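Local coordinates for protein arginyl-trna synthetase (Thermus thermophilus, PDB 1IQ0) that probably joins L-arginine to its cognate tRNA at the expense of ATP, as a monomeric class I aminoacyl-tRNA synthetase, at residues A5-I10 and R22-R27; P33-V38 and F80-E85. All coordinates share one frame; numbering follows the deposited sequence.

Contact 1: residues A5-I10 and R22-R27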
ATOM      1  N   ALA A   5     -17.388  15.400   8.732  1.00 38.34           N
ATOM      2  CA  ALA A   5     -18.170  16.134   9.718  1.00 36.66           C
ATOM      3  C   ALA A   5     -19.614  16.178   9.228  1.00 37.73           C
ATOM      4  O   ALA A   5     -20.558  16.122  10.019  1.00 37.19           O
ATOM      5  CB  ALA A   5     -17.622  17.544   9.877  1.00 30.86           C
ATOM      6  N   LEU A   6     -19.776  16.254   7.912  1.00 31.91           N
ATOM      7  CA  LEU A   6     -21.101  16.300   7.318  1.00 32.04           C
ATOM      8  C   LEU A   6     -21.789  14.936   7.420  1.00 35.86           C
ATOM      9  O   LEU A   6     -22.987  14.858   7.683  1.00 38.70           O
ATOM     10  CB  LEU A   6     -21.004  16.740   5.858  1.00 27.50           C
ATOM     11  CG  LEU A   6     -22.309  16.909   5.078  1.00 29.82           C
ATOM     12  CD1 LEU A   6     -23.323  17.735   5.880  1.00 25.00           C
ATOM     13  CD2 LEU A   6     -21.991  17.586   3.744  1.00 29.53           C
ATOM     14  N   GLU A   7     -21.030  13.864   7.220  1.00 35.27           N
ATOM     15  CA  GLU A   7     -21.592  12.524   7.313  1.00 36.26           C
ATOM     16  C   GLU A   7     -21.957  12.238   8.765  1.00 35.49           C
ATOM     17  O   GLU A   7     -22.950  11.573   9.040  1.00 35.19           O
ATOM     18  CB  GLU A   7     -20.588  11.478   6.815  1.00 39.56           C
ATOM     19  CG  GLU A   7     -20.065  11.762   5.422  1.00 40.57           C
ATOM     20  CD  GLU A   7     -19.181  10.657   4.882  1.00 41.87           C
ATOM     21  OE1 GLU A   7     -18.365  10.112   5.658  1.00 43.09           O
ATOM     22  OE2 GLU A   7     -19.296  10.345   3.676  1.00 41.76           O
ATOM     23  N   GLU A   8     -21.152  12.743   9.693  1.00 39.00           N
ATOM     24  CA  GLU A   8     -21.421  12.536  11.110  1.00 41.88           C
ATOM     25  C   GLU A   8     -22.736  13.204  11.493  1.00 41.37           C
ATOM     26  O   GLU A   8     -23.570  12.608  12.172  1.00 42.75           O
ATOM     27  CB  GLU A   8     -20.285  13.109  11.961  1.00 56.44           C
ATOM     28  CG  GLU A   8     -20.527  13.012  13.462  1.00 66.10           C
ATOM     29  CD  GLU A   8     -20.870  11.599  13.912  1.00 71.39           C
ATOM     30  OE1 GLU A   8     -20.075  10.674  13.638  1.00 74.22           O
ATOM     31  OE2 GLU A   8     -21.933  11.413  14.540  1.00 70.25           O
ATOM     32  N   ALA A   9     -22.922  14.443  11.049  1.00 41.61           N
ATOM     33  CA  ALA A   9     -24.143  15.172  11.354  1.00 40.56           C
ATOM     34  C   ALA A   9     -25.357  14.483  10.739  1.00 40.33           C
ATOM     35  O   ALA A   9     -26.454  14.522  11.300  1.00 39.53           O
ATOM     36  CB  ALA A   9     -24.037  16.604  10.852  1.00 28.61           C
ATOM     37  N   ILE A  10     -25.161  13.854   9.582  1.00 34.48           N
ATOM     38  CA  ILE A  10     -26.249  13.152   8.902  1.00 34.21           C
ATOM     39  C   ILE A  10     -26.596  11.863   9.641  1.00 38.18           C
ATOM     40  O   ILE A  10     -27.767  11.540   9.821  1.00 40.14           O
ATOM     41  CB  ILE A  10     -25.866  12.793   7.449  1.00 24.69           C
ATOM     42  CG1 ILE A  10     -25.749  14.070   6.611  1.00 26.03           C
ATOM     43  CG2 ILE A  10     -26.898  11.841   6.854  1.00 22.75           C
ATOM     44  CD1 ILE A  10     -25.257  13.826   5.199  1.00 30.38           C
ATOM     45  N   ARG A  22     -25.362   4.482   8.442  1.00 79.00           N
ATOM     46  CA  ARG A  22     -24.474   5.577   8.067  1.00 76.88           C
ATOM     47  C   ARG A  22     -24.373   5.702   6.548  1.00 72.58           C
ATOM     48  O   ARG A  22     -24.119   4.720   5.849  1.00 71.61           O
ATOM     49  CB  ARG A  22     -23.081   5.354   8.664  1.00 76.85           C
ATOM     50  CG  ARG A  22     -22.031   6.350   8.191  1.00 81.42           C
ATOM     51  CD  ARG A  22     -20.692   6.105   8.870  1.00 84.19           C
ATOM     52  NE  ARG A  22     -20.726   6.431  10.294  1.00 87.56           N
ATOM     53  CZ  ARG A  22     -20.852   7.664  10.777  1.00 89.99           C
ATOM     54  NH1 ARG A  22     -20.957   8.695   9.949  1.00 88.81           N
ATOM     55  NH2 ARG A  22     -20.873   7.868  12.088  1.00 90.02           N
ATOM     56  N   LEU A  23     -24.577   6.916   6.046  1.00 47.05           N
ATOM     57  CA  LEU A  23     -24.512   7.176   4.614  1.00 39.67           C
ATOM     58  C   LEU A  23     -23.247   7.937   4.222  1.00 35.27           C
ATOM     59  O   LEU A  23     -22.756   8.777   4.978  1.00 33.41           O
ATOM     60  CB  LEU A  23     -25.740   7.972   4.167  1.00 51.71           C
ATOM     61  CG  LEU A  23     -27.097   7.271   4.217  1.00 50.30           C
ATOM     62  CD1 LEU A  23     -28.166   8.216   3.694  1.00 50.08           C
ATOM     63  CD2 LEU A  23     -27.058   6.006   3.379  1.00 52.96           C
ATOM     64  N   LYS A  24     -22.727   7.644   3.034  1.00 41.38           N
ATOM     65  CA  LYS A  24     -21.528   8.316   2.550  1.00 38.49           C
ATOM     66  C   LYS A  24     -21.892   9.496   1.655  1.00 34.91           C
ATOM     67  O   LYS A  24     -22.780   9.403   0.810  1.00 32.04           O
ATOM     68  CB  LYS A  24     -20.641   7.347   1.766  1.00 50.33           C
ATOM     69  CG  LYS A  24     -20.129   6.147   2.560  1.00 51.03           C
ATOM     70  CD  LYS A  24     -19.397   6.551   3.841  1.00 52.90           C
ATOM     71  CE  LYS A  24     -18.320   7.597   3.589  1.00 57.00           C
ATOM     72  NZ  LYS A  24     -17.414   7.224   2.477  1.00 55.63           N
ATOM     73  N   VAL A  25     -21.204  10.611   1.859  1.00 36.84           N
ATOM     74  CA  VAL A  25     -21.429  11.802   1.058  1.00 37.01           C
ATOM     75  C   VAL A  25     -20.413  11.733  -0.085  1.00 37.53           C
ATOM     76  O   VAL A  25     -19.345  11.133   0.062  1.00 37.89           O
ATOM     77  CB  VAL A  25     -21.196  13.090   1.895  1.00 53.61           C
ATOM     78  CG1 VAL A  25     -19.713  13.313   2.114  1.00 53.15           C
ATOM     79  CG2 VAL A  25     -21.820  14.284   1.204  1.00 53.55           C
ATOM     80  N   ALA A  26     -20.751  12.325  -1.223  1.00 39.10           N
ATOM     81  CA  ALA A  26     -19.856  12.324  -2.375  1.00 37.01           C
ATOM     82  C   ALA A  26     -20.047  13.620  -3.144  1.00 39.11           C
ATOM     83  O   ALA A  26     -21.052  14.305  -2.965  1.00 39.68           O
ATOM     84  CB  ALA A  26     -20.157  11.125  -3.278  1.00 34.57           C
ATOM     85  N   ARG A  27     -19.079  13.957  -3.992  1.00 34.00           N
ATOM     86  CA  ARG A  27     -19.155  15.172  -4.791  1.00 33.32           C
ATOM     87  C   ARG A  27     -20.414  15.169  -5.643  1.00 36.06           C
ATOM     88  O   ARG A  27     -20.713  14.188  -6.325  1.00 36.26           O
ATOM     89  CB  ARG A  27     -17.914  15.297  -5.683  1.00 28.58           C
ATOM     90  CG  ARG A  27     -16.651  15.697  -4.924  1.00 28.44           C
ATOM     91  CD  ARG A  27     -16.772  17.125  -4.413  1.00 25.45           C
ATOM     92  NE  ARG A  27     -16.764  18.086  -5.511  1.00 21.26           N
ATOM     93  CZ  ARG A  27     -15.666  18.490  -6.148  1.00 23.51           C
ATOM     94  NH1 ARG A  27     -14.479  18.018  -5.793  1.00 16.02           N
ATOM     95  NH2 ARG A  27     -15.754  19.370  -7.140  1.00 20.15           N
TER

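Contact 2: residues P33-V38 and F80-E85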
ATOM      1  N   PRO A  33     -27.214  21.328  -8.306  1.00119.69           N
ATOM      2  CA  PRO A  33     -27.587  21.844  -6.986  1.00115.05           C
ATOM      3  C   PRO A  33     -26.679  21.436  -5.826  1.00109.85           C
ATOM      4  O   PRO A  33     -26.990  20.496  -5.098  1.00110.59           O
ATOM      5  CB  PRO A  33     -29.009  21.318  -6.803  1.00 81.27           C
ATOM      6  CG  PRO A  33     -29.534  21.302  -8.194  1.00 81.43           C
ATOM      7  CD  PRO A  33     -28.380  20.708  -8.963  1.00 84.84           C
ATOM      8  N   GLY A  34     -25.559  22.136  -5.655  1.00 51.43           N
ATOM      9  CA  GLY A  34     -24.677  21.827  -4.544  1.00 44.33           C
ATOM     10  C   GLY A  34     -23.283  21.293  -4.819  1.00 39.74           C
ATOM     11  O   GLY A  34     -22.891  21.055  -5.958  1.00 38.06           O
ATOM     12  N   ASP A  35     -22.536  21.089  -3.739  1.00 35.64           N
ATOM     13  CA  ASP A  35     -21.176  20.593  -3.820  1.00 33.80           C
ATOM     14  C   ASP A  35     -21.089  19.132  -3.414  1.00 34.49           C
ATOM     15  O   ASP A  35     -20.323  18.359  -3.999  1.00 32.78           O
ATOM     16  CB  ASP A  35     -20.279  21.432  -2.916  1.00 31.09           C
ATOM     17  CG  ASP A  35     -20.376  22.914  -3.226  1.00 29.02           C
ATOM     18  OD1 ASP A  35     -20.205  23.282  -4.406  1.00 31.40           O
ATOM     19  OD2 ASP A  35     -20.620  23.710  -2.300  1.00 27.03           O
ATOM     20  N   TYR A  36     -21.876  18.765  -2.406  1.00 42.67           N
ATOM     21  CA  TYR A  36     -21.902  17.402  -1.891  1.00 40.05           C
ATOM     22  C   TYR A  36     -23.322  16.866  -1.801  1.00 40.31           C
ATOM     23  O   TYR A  36     -24.273  17.616  -1.594  1.00 37.42           O
ATOM     24  CB  TYR A  36     -21.260  17.344  -0.503  1.00 38.47           C
ATOM     25  CG  TYR A  36     -19.780  17.638  -0.498  1.00 38.99           C
ATOM     26  CD1 TYR A  36     -19.281  18.805   0.073  1.00 40.59           C
ATOM     27  CD2 TYR A  36     -18.879  16.750  -1.076  1.00 40.41           C
ATOM     28  CE1 TYR A  36     -17.911  19.082   0.064  1.00 38.77           C
ATOM     29  CE2 TYR A  36     -17.516  17.016  -1.089  1.00 42.94           C
ATOM     30  CZ  TYR A  36     -17.038  18.184  -0.518  1.00 42.70           C
ATOM     31  OH  TYR A  36     -15.688  18.441  -0.535  1.00 46.76           O
ATOM     32  N   GLY A  37     -23.456  15.557  -1.950  1.00 38.31           N
ATOM     33  CA  GLY A  37     -24.765  14.947  -1.878  1.00 38.87           C
ATOM     34  C   GLY A  37     -24.719  13.553  -1.292  1.00 40.64           C
ATOM     35  O   GLY A  37     -23.680  12.888  -1.283  1.00 37.76           O
ATOM     36  N   VAL A  38     -25.860  13.110  -0.789  1.00 35.12           N
ATOM     37  CA  VAL A  38     -25.965  11.789  -0.210  1.00 34.50           C
ATOM     38  C   VAL A  38     -27.139  11.082  -0.880  1.00 34.43           C
ATOM     39  O   VAL A  38     -28.210  11.668  -1.058  1.00 33.12           O
ATOM     40  CB  VAL A  38     -26.193  11.871   1.311  1.00 42.52           C
ATOM     41  CG1 VAL A  38     -27.510  12.579   1.609  1.00 44.21           C
ATOM     42  CG2 VAL A  38     -26.173  10.480   1.909  1.00 45.12           C
ATOM     43  N   PHE A  80     -25.922  19.332  -0.728  1.00 33.75           N
ATOM     44  CA  PHE A  80     -25.535  20.423   0.145  1.00 32.80           C
ATOM     45  C   PHE A  80     -24.661  21.445  -0.565  1.00 33.05           C
ATOM     46  O   PHE A  80     -23.652  21.097  -1.187  1.00 33.11           O
ATOM     47  CB  PHE A  80     -24.775  19.891   1.366  1.00 32.78           C
ATOM     48  CG  PHE A  80     -25.514  18.838   2.129  1.00 30.35           C
ATOM     49  CD1 PHE A  80     -25.495  17.513   1.705  1.00 33.54           C
ATOM     50  CD2 PHE A  80     -26.247  19.171   3.265  1.00 33.68           C
ATOM     51  CE1 PHE A  80     -26.199  16.528   2.405  1.00 33.28           C
ATOM     52  CE2 PHE A  80     -26.954  18.197   3.973  1.00 33.63           C
ATOM     53  CZ  PHE A  80     -26.930  16.872   3.542  1.00 30.92           C
ATOM     54  N   ARG A  81     -25.057  22.706  -0.472  1.00 27.08           N
ATOM     55  CA  ARG A  81     -24.285  23.780  -1.063  1.00 27.76           C
ATOM     56  C   ARG A  81     -23.531  24.386   0.115  1.00 27.83           C
ATOM     57  O   ARG A  81     -24.141  24.772   1.111  1.00 27.38           O
ATOM     58  CB  ARG A  81     -25.206  24.810  -1.725  1.00 40.22           C
ATOM     59  CG  ARG A  81     -24.472  25.985  -2.384  1.00 43.80           C
ATOM     60  CD  ARG A  81     -25.279  26.560  -3.546  1.00 48.86           C
ATOM     61  NE  ARG A  81     -26.705  26.637  -3.235  1.00 49.98           N
ATOM     62  CZ  ARG A  81     -27.249  27.520  -2.405  1.00 51.13           C
ATOM     63  NH1 ARG A  81     -26.492  28.423  -1.795  1.00 51.50           N
ATOM     64  NH2 ARG A  81     -28.555  27.483  -2.168  1.00 49.14           N
ATOM     65  N   LEU A  82     -22.206  24.445   0.005  1.00 31.59           N
ATOM     66  CA  LEU A  82     -21.373  24.973   1.072  1.00 31.33           C
ATOM     67  C   LEU A  82     -21.243  26.487   1.039  1.00 31.22           C
ATOM     68  O   LEU A  82     -21.397  27.112  -0.009  1.00 31.86           O
ATOM     69  CB  LEU A  82     -19.973  24.349   0.994  1.00 28.76           C
ATOM     70  CG  LEU A  82     -19.888  22.816   1.075  1.00 33.53           C
ATOM     71  CD1 LEU A  82     -18.433  22.377   1.011  1.00 32.32           C
ATOM     72  CD2 LEU A  82     -20.539  22.320   2.369  1.00 30.75           C
ATOM     73  N   ARG A  83     -20.981  27.083   2.196  1.00 21.83           N
ATOM     74  CA  ARG A  83     -20.776  28.521   2.239  1.00 26.83           C
ATOM     75  C   ARG A  83     -19.373  28.702   1.669  1.00 25.61           C
ATOM     76  O   ARG A  83     -18.408  28.102   2.152  1.00 26.70           O
ATOM     77  CB  ARG A  83     -20.831  29.054   3.673  1.00 36.15           C
ATOM     78  CG  ARG A  83     -22.192  28.946   4.340  1.00 43.90           C
ATOM     79  CD  ARG A  83     -22.250  29.848   5.559  1.00 50.72           C
ATOM     80  NE  ARG A  83     -21.093  29.649   6.424  1.00 61.54           N
ATOM     81  CZ  ARG A  83     -20.791  30.418   7.465  1.00 66.80           C
ATOM     82  NH1 ARG A  83     -21.568  31.449   7.780  1.00 66.83           N
ATOM     83  NH2 ARG A  83     -19.707  30.159   8.187  1.00 67.84           N
ATOM     84  N   THR A  84     -19.261  29.512   0.629  1.00 30.29           N
ATOM     85  CA  THR A  84     -17.973  29.737  -0.011  1.00 29.96           C
ATOM     86  C   THR A  84     -16.846  30.070   0.967  1.00 31.85           C
ATOM     87  O   THR A  84     -15.766  29.491   0.885  1.00 30.88           O
ATOM     88  CB  THR A  84     -18.111  30.824  -1.076  1.00 28.20           C
ATOM     89  OG1 THR A  84     -19.054  30.373  -2.059  1.00 26.31           O
ATOM     90  CG2 THR A  84     -16.767  31.107  -1.756  1.00 26.83           C
ATOM     91  N   GLU A  85     -17.106  30.980   1.901  1.00 29.45           N
ATOM     92  CA  GLU A  85     -16.099  31.369   2.883  1.00 30.81           C
ATOM     93  C   GLU A  85     -15.611  30.176   3.705  1.00 30.67           C
ATOM     94  O   GLU A  85     -14.401  29.963   3.849  1.00 28.11           O
ATOM     95  CB  GLU A  85     -16.662  32.428   3.826  1.00 55.47           C
ATOM     96  CG  GLU A  85     -15.681  32.867   4.898  1.00 69.35           C
ATOM     97  CD  GLU A  85     -16.323  33.744   5.955  1.00 78.11           C
ATOM     98  OE1 GLU A  85     -15.599  34.207   6.861  1.00 84.12           O
ATOM     99  OE2 GLU A  85     -17.551  33.968   5.883  1.00 82.86           O
TER

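Contact 1: residues A5-I10 and R22-R27
Glu7 extends from helix 3-15 and fastens its carboxylate to the backbone of Val25. The N-H of Val25 points almost straight at Glu7 OE2 (2.6 Å, 168° at the hydrogen) and meets it on the anti side, slightly out of the carboxylate plane. CG of Glu7 lies beside its own backbone N (chi1 -54°), and the chain then runs extended, which carries the carboxylate the full length of the side chain to the other segment. There the carboxylate lies against the aliphatic part of Lys24, whose CE sits closer to Glu7 OE2 than does NZ; the lysine, bent at chi2, chi3 and chi4, makes a long salt bridge to OE2 (NZ to OE2 3.8 Å). CG1 of Val25 lies against the stem of Glu7, 3.7 Å from its CG. The other methyl of Val25, CG2, meets CD2 of Leu6 at 4.2 Å, the two side chains crossing at about a right angle. At the solvent side, Glu8 OE1 approaches the guanidinium edge of Arg22, making a salt bridge through a weak hydrogen bond from NH2 (3.3 Å), with the two planes 60° apart; the arginine is poorly ordered. In the N-terminal domain of arginyl-tRNA synthetase, helix 3-15 thus packs on the loop leading into edge strand 26-27, and reaches the antiparallel sheet itself through Leu6 and Ile10 on Phe80.

Contact 2: residues P33-V38 and F80-E85
Asp35 and Tyr36 both face Phe80, forming a classic beta bulge between antiparallel strands 36-39 and 77-82 of the N-terminal domain. Among the backbone bonds, Phe80 O accepts two N-H groups: that of Tyr36 in the carbonyl plane, and that of Asp35 (2.8 Å), tilted 33° from it. Phe80 N returns a bond to Tyr36 O, completing the hydrogen-bonded pair. Just before the bulge, a side chain on Gly34 would press on the preceding carbonyl oxygen and on Phe80 O; the glycine CA lies 4.0 Å from CA of Arg81.

The polar side-chain link is made by Asp35. Its CG stands anti to its carbonyl carbon (chi1 -54°), which swings OD2 toward strand 77-82; there OD2 takes the N-H of Leu82 on the anti side (2.9 Å), and the same oxygen forms a salt bridge with Arg503. Replacing the aspartate with an alanine would probably leave both Leu82 N and the Arg503 charge without this partner.

Apolar contacts flank the bulge. Val38 CG1 approaches the edge of the Phe80 ring, 4.2 Å from CE1. Tyr36, whose OH is bonded to Asp511, receives Leu82 at its own ring edge, where CD1 of the leucine comes within 3.5 Å of CE1 of the tyrosine.

How the contacts relate
From the N terminus, helix 3-15 comes first, and contact 1 closes the loop that brings 22-27 back against it. The chain then enters 33-38, and contact 2 closes a longer excursion, through helices 42-46 and 51-60 and strand 68-74, when 80-85 returns alongside. The two closures are in series, neither nested nor crossed, with centres about 12 Å apart. They join where strands 26-27 and 36-39 are neighbours: Ala26 O probably accepts a hydrogen bond from Gly37 N, while Leu23 packs on Val38 and Arg27 on Tyr36. Contact 1 ties the N-terminal helix to the lead-in of edge strand 26-27, and Phe80 links it to strand 77-82, which contact 2 pairs with 36-39. Arg27 and Tyr36 also share Asp511 as a partner.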